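Local coordinates for protein putative rRNA methyltransferase (Sorangium cellulosum, PDB 4RWZ) that probably transfers a methyl group from S-adenosylmethionine to 16S ribosomal RNA, and is associated with resistance to aminoglycoside antibiotics, at residues A[28-33]-A[100-105]; A[50-55]-A[81-86]. All blocks are in the same frame, centred on the assembly; numbering follows the deposited sequence.

Interaction 1. Residues A[28-33]-A[100-105]; sequences LIDVGT and TLTLNF
The carboxylate of Asp30 and the side-chain amide of Asn104 are the flat groups that meet between residues 28-33 and 100-105, and their planes are turned 49° apart. The hydroxyl of Thr102 reaches the carboxylate from above its plane, 35° out of it, with OG1 donating to Asp30 OD1 over 2.7 Å. Thr102 can do so because chi1 of 56° sets OG1 between its own backbone N and carbonyl carbon, leaning over the neighbouring strand, while CG2 turns to Leu28 CD1 at 3.7 Å. A threonine suits this place, offering a donor on one branch and a methyl on the other. The second oxygen, Asp30 OD2, takes the hydroxyl of Thr33 on its anti side, which ties the turn after the strand back to the acid. Water completes the group: one molecule donates to Asp30 OD2 and accepts from Asn104 ND2, and another accepts from Asn104 N while lying close to Asp30 OD1 and Val31 O. These donors probably stabilise the negative charge at a buried position.

The backbones run parallel, linked by Ile29 N to Thr100 O (2.9 Å), Thr102 N to Ile29 O (2.8 Å) and Val31 N to Thr102 O (2.9 Å). Leu101 CD1 touches both Ile29 CB and Val31 CG2, the latter at 3.5 Å. Beta-branched Ile29 and Val31 suit an extended, buried strand. Gly32, at positive phi, lets the chain turn; a first strand running into such a glycine turn usually starts the cofactor-binding motif of Rossmann-like methyltransferases, so S-adenosylmethionine probably binds nearby.

Strand 26-31 has strand 49-55 along its other edge, and strand 98-104 is backed in turn by strand 133-139. Helix 37-45 covers the Asp30 face, where Phe38 touches Asp30, Thr102 and Asn104.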
# COMPACT_ATOMS: atom_id res chain seq x y z
N LEU A 28 7.64 1.76 5.25
CA LEU A 28 6.37 2.19 4.70
C LEU A 28 6.17 1.44 3.40
O LEU A 28 7.13 1.28 2.63
CB LEU A 28 6.45 3.71 4.42
CG LEU A 28 5.47 4.33 3.46
CD1 LEU A 28 4.04 4.34 4.02
CD2 LEU A 28 5.92 5.80 3.15
N ILE A 29 4.97 0.90 3.19
CA ILE A 29 4.65 0.29 1.89
C ILE A 29 3.45 0.99 1.34
O ILE A 29 2.41 1.11 2.02
CB ILE A 29 4.42 -1.22 2.00
CG1 ILE A 29 5.70 -1.87 2.61
CG2 ILE A 29 3.99 -1.81 0.60
CD1 ILE A 29 5.55 -3.43 2.83
N ASP A 30 3.54 1.45 0.10
CA ASP A 30 2.43 2.16 -0.53
C ASP A 30 1.90 1.28 -1.65
O ASP A 30 2.59 1.07 -2.62
CB ASP A 30 2.96 3.49 -1.13
CG ASP A 30 1.85 4.34 -1.79
OD1 ASP A 30 0.73 4.43 -1.21
OD2 ASP A 30 2.09 5.01 -2.88
N VAL A 31 0.67 0.76 -1.53
CA VAL A 31 0.15 -0.21 -2.52
C VAL A 31 -0.65 0.54 -3.56
O VAL A 31 -1.47 1.41 -3.21
CB VAL A 31 -0.73 -1.25 -1.78
CG1 VAL A 31 -1.47 -2.14 -2.75
CG2 VAL A 31 0.17 -2.05 -0.92
N GLY A 32 -0.35 0.27 -4.84
CA GLY A 32 -0.98 0.96 -5.95
C GLY A 32 -0.36 2.34 -6.09
O GLY A 32 -1.05 3.36 -6.20
N THR A 33 0.96 2.38 -6.10
CA THR A 33 1.64 3.69 -5.97
C THR A 33 1.59 4.53 -7.28
O THR A 33 1.98 5.73 -7.29
CB THR A 33 3.08 3.43 -5.50
OG1 THR A 33 3.68 4.63 -5.02
CG2 THR A 33 3.91 2.96 -6.70
N THR A 100 3.78 1.05 8.36
CA THR A 100 2.68 1.82 7.75
C THR A 100 2.41 1.31 6.35
O THR A 100 3.36 1.21 5.55
CB THR A 100 3.05 3.32 7.65
OG1 THR A 100 3.53 3.77 8.94
CG2 THR A 100 1.84 4.14 7.20
N LEU A 101 1.14 1.01 6.04
CA LEU A 101 0.77 0.58 4.68
C LEU A 101 -0.24 1.60 4.19
O LEU A 101 -1.29 1.76 4.80
CB LEU A 101 0.08 -0.77 4.74
CG LEU A 101 -0.53 -1.33 3.45
CD1 LEU A 101 0.55 -1.60 2.54
CD2 LEU A 101 -1.27 -2.66 3.88
N THR A 102 0.07 2.28 3.09
CA THR A 102 -0.82 3.33 2.59
C THR A 102 -1.54 2.91 1.29
O THR A 102 -0.98 2.19 0.44
CB THR A 102 -0.07 4.66 2.35
OG1 THR A 102 1.04 4.42 1.45
CG2 THR A 102 0.45 5.24 3.71
N LEU A 103 -2.82 3.30 1.19
CA LEU A 103 -3.57 3.15 -0.09
C LEU A 103 -4.13 4.52 -0.37
O LEU A 103 -5.10 4.95 0.27
CB LEU A 103 -4.73 2.16 0.05
CG LEU A 103 -4.18 0.72 0.16
CD1 LEU A 103 -4.18 0.42 1.57
CD2 LEU A 103 -4.92 -0.34 -0.60
N ASN A 104 -3.51 5.22 -1.31
CA ASN A 104 -3.89 6.61 -1.63
C ASN A 104 -4.72 6.62 -2.89
O ASN A 104 -4.20 6.37 -3.96
CB ASN A 104 -2.63 7.43 -1.91
CG ASN A 104 -1.83 7.65 -0.67
OD1 ASN A 104 -2.39 8.02 0.35
ND2 ASN A 104 -0.52 7.40 -0.72
N PHE A 105 -6.01 6.92 -2.74
CA PHE A 105 -6.92 6.96 -3.90
C PHE A 105 -6.94 5.70 -4.74
O PHE A 105 -6.71 5.74 -5.96
CB PHE A 105 -6.60 8.18 -4.78
CG PHE A 105 -6.68 9.47 -4.01
CD1 PHE A 105 -7.90 9.93 -3.56
CD2 PHE A 105 -5.55 10.21 -3.72
CE1 PHE A 105 -8.01 11.12 -2.81
CE2 PHE A 105 -5.67 11.40 -2.98
CZ PHE A 105 -6.90 11.83 -2.54
O HOH W 1 -1.36 4.15 -2.79
O HOH W 2 0.48 6.88 -3.72
O HOH W 3 -1.70 5.72 -5.26
O HOH W 4 -3.84 4.29 -5.97

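Interaction 2. Residues A[50-55]-A[81-86]; sequences YCIGVD and LFVVAS
Leu81 opens the contact with Tyr50: its CB lies 3.6 Å from Tyr50 OH, and its CD2 also reaches the phenol end, the leucine branch crossing the ring obliquely. With CG anti to the backbone N in Tyr50 (chi1 -163°), the long ring swings across to the neighbouring strand, and its length carries the hydroxyl to Leu81. Leu81 also joins the backbone ladder at both ends, its N donating to Cys51 O and its O accepting from Gly53 N at 2.8 Å.

Phe82 follows on the other face of the sheet, paired with Gly53. Its ring rests on helix 62-68 at Val64, Ser65 and Ala68. Gly53, its neighbour on the next strand, has no side chain to compete with the ring for that face.

Val83 returns to the face of Leu81. Its CG2 packs on Ile52 CG2 at 3.8 Å, while its N donates to Gly53 O (2.8 Å) and its O accepts from Asp55 N (3.1 Å). Beta-branched valine and isoleucine suit an extended, buried strand.

Val84 lies beside Asp55, its CG1 3.8 Å from Asp55 O. Ala85 then ends the pairing: its N donates to Asp55 O from well above the carbonyl plane, 56° out of it, and its small CB touches Val54 CG1 at 3.8 Å.

All the polar bonds between the segments are main chain to main chain, and the side chains that meet are almost wholly apolar. Asp55 finds its polar partners outside the pair: OD2 takes a hydrogen bond from Gly34 N, and OD1 one from Ala57 N and a salt bridge from Arg60. An acid at the end of this second strand is the usual place for holding the cofactor ribose in Rossmann-like methyltransferases, so a similar role is plausible here.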
# COMPACT_ATOMS: atom_id res chain seq x y z
N TYR A 50 12.42 3.08 5.37
CA TYR A 50 12.56 2.46 4.06
C TYR A 50 11.18 2.47 3.41
O TYR A 50 10.24 1.88 3.92
CB TYR A 50 13.12 1.03 4.20
CG TYR A 50 13.67 0.47 2.89
CD1 TYR A 50 14.91 0.87 2.40
CD2 TYR A 50 12.93 -0.44 2.13
CE1 TYR A 50 15.41 0.38 1.23
CE2 TYR A 50 13.43 -0.96 0.92
CZ TYR A 50 14.68 -0.53 0.48
OH TYR A 50 15.24 -1.01 -0.71
N CYS A 51 11.05 3.13 2.25
CA CYS A 51 9.74 3.38 1.63
C CYS A 51 9.61 2.57 0.36
O CYS A 51 10.47 2.69 -0.50
CB CYS A 51 9.60 4.84 1.28
SG CYS A 51 9.82 5.93 2.76
N ILE A 52 8.57 1.75 0.27
CA ILE A 52 8.43 0.82 -0.84
C ILE A 52 7.15 1.13 -1.57
O ILE A 52 6.09 1.12 -0.95
CB ILE A 52 8.38 -0.65 -0.33
CG1 ILE A 52 9.64 -0.95 0.50
CG2 ILE A 52 8.23 -1.60 -1.53
CD1 ILE A 52 9.66 -2.43 1.09
N GLY A 53 7.22 1.42 -2.87
CA GLY A 53 5.99 1.62 -3.63
C GLY A 53 5.75 0.35 -4.46
O GLY A 53 6.70 -0.23 -5.01
N VAL A 54 4.48 -0.08 -4.53
CA VAL A 54 4.11 -1.32 -5.27
C VAL A 54 3.08 -0.96 -6.31
O VAL A 54 2.15 -0.22 -6.00
CB VAL A 54 3.45 -2.34 -4.29
CG1 VAL A 54 3.15 -3.70 -4.98
CG2 VAL A 54 4.36 -2.60 -3.12
N ASP A 55 3.19 -1.47 -7.55
CA ASP A 55 2.16 -1.20 -8.52
C ASP A 55 2.19 -2.36 -9.54
O ASP A 55 3.24 -2.92 -9.75
CB ASP A 55 2.46 0.11 -9.28
CG ASP A 55 1.27 0.60 -10.09
OD1 ASP A 55 1.09 0.19 -11.29
OD2 ASP A 55 0.47 1.39 -9.56
N LEU A 81 12.23 2.15 -2.78
CA LEU A 81 12.25 0.96 -3.62
C LEU A 81 10.91 0.85 -4.34
O LEU A 81 9.86 1.15 -3.75
CB LEU A 81 12.41 -0.31 -2.76
CG LEU A 81 12.63 -1.62 -3.55
CD1 LEU A 81 13.98 -1.55 -4.26
CD2 LEU A 81 12.55 -2.78 -2.53
N PHE A 82 10.94 0.39 -5.60
CA PHE A 82 9.71 0.21 -6.41
C PHE A 82 9.56 -1.22 -6.88
O PHE A 82 10.48 -1.76 -7.47
CB PHE A 82 9.72 1.20 -7.58
CG PHE A 82 9.70 2.61 -7.04
CD1 PHE A 82 8.49 3.18 -6.65
CD2 PHE A 82 10.88 3.27 -6.80
CE1 PHE A 82 8.48 4.44 -6.04
CE2 PHE A 82 10.89 4.53 -6.19
CZ PHE A 82 9.67 5.12 -5.85
N VAL A 83 8.41 -1.82 -6.59
CA VAL A 83 8.16 -3.26 -6.72
C VAL A 83 6.96 -3.50 -7.62
O VAL A 83 5.94 -2.82 -7.51
CB VAL A 83 7.89 -3.85 -5.31
CG1 VAL A 83 7.36 -5.31 -5.38
CG2 VAL A 83 9.21 -3.76 -4.50
N VAL A 84 7.07 -4.44 -8.53
CA VAL A 84 5.97 -4.71 -9.43
C VAL A 84 5.13 -5.89 -8.91
O VAL A 84 5.61 -7.05 -8.89
CB VAL A 84 6.50 -5.08 -10.87
CG1 VAL A 84 5.35 -5.26 -11.79
CG2 VAL A 84 7.43 -3.95 -11.37
N ALA A 85 3.89 -5.61 -8.52
CA ALA A 85 2.99 -6.66 -8.01
C ALA A 85 1.56 -6.15 -7.98
O ALA A 85 1.30 -4.95 -7.88
CB ALA A 85 3.42 -7.12 -6.61
N SER A 86 0.65 -7.11 -8.11
CA SER A 86 -0.77 -6.92 -8.00
C SER A 86 -1.18 -7.23 -6.55
O SER A 86 -0.58 -8.08 -5.90
CB SER A 86 -1.44 -7.95 -8.94
OG SER A 86 -0.92 -7.77 -10.28

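In the fold
Both contacts are buried pairs of parallel strands in one mixed sheet, and they share a border, since strands 26-31 and 49-55 are neighbours: Asp30 N and Ile52 O lie 2.8 Å apart in a probable hydrogen bond. The centre of interaction 1 lies about 3 Å, that of interaction 2 about 8 Å, from the centre of the chain. Interaction 1 joins middle strands; interaction 2 pairs the two strands of the beta-alpha-beta unit 49-55, 62-68, 80-84, the last an outermost strand of the sheet in this chain. Their chemistry differs accordingly: 28-33 with 100-105 adds an acid, hydroxyls and waters to its ladder, whereas 50-55 with 81-86 relies on backbone bonds and apolar side chains.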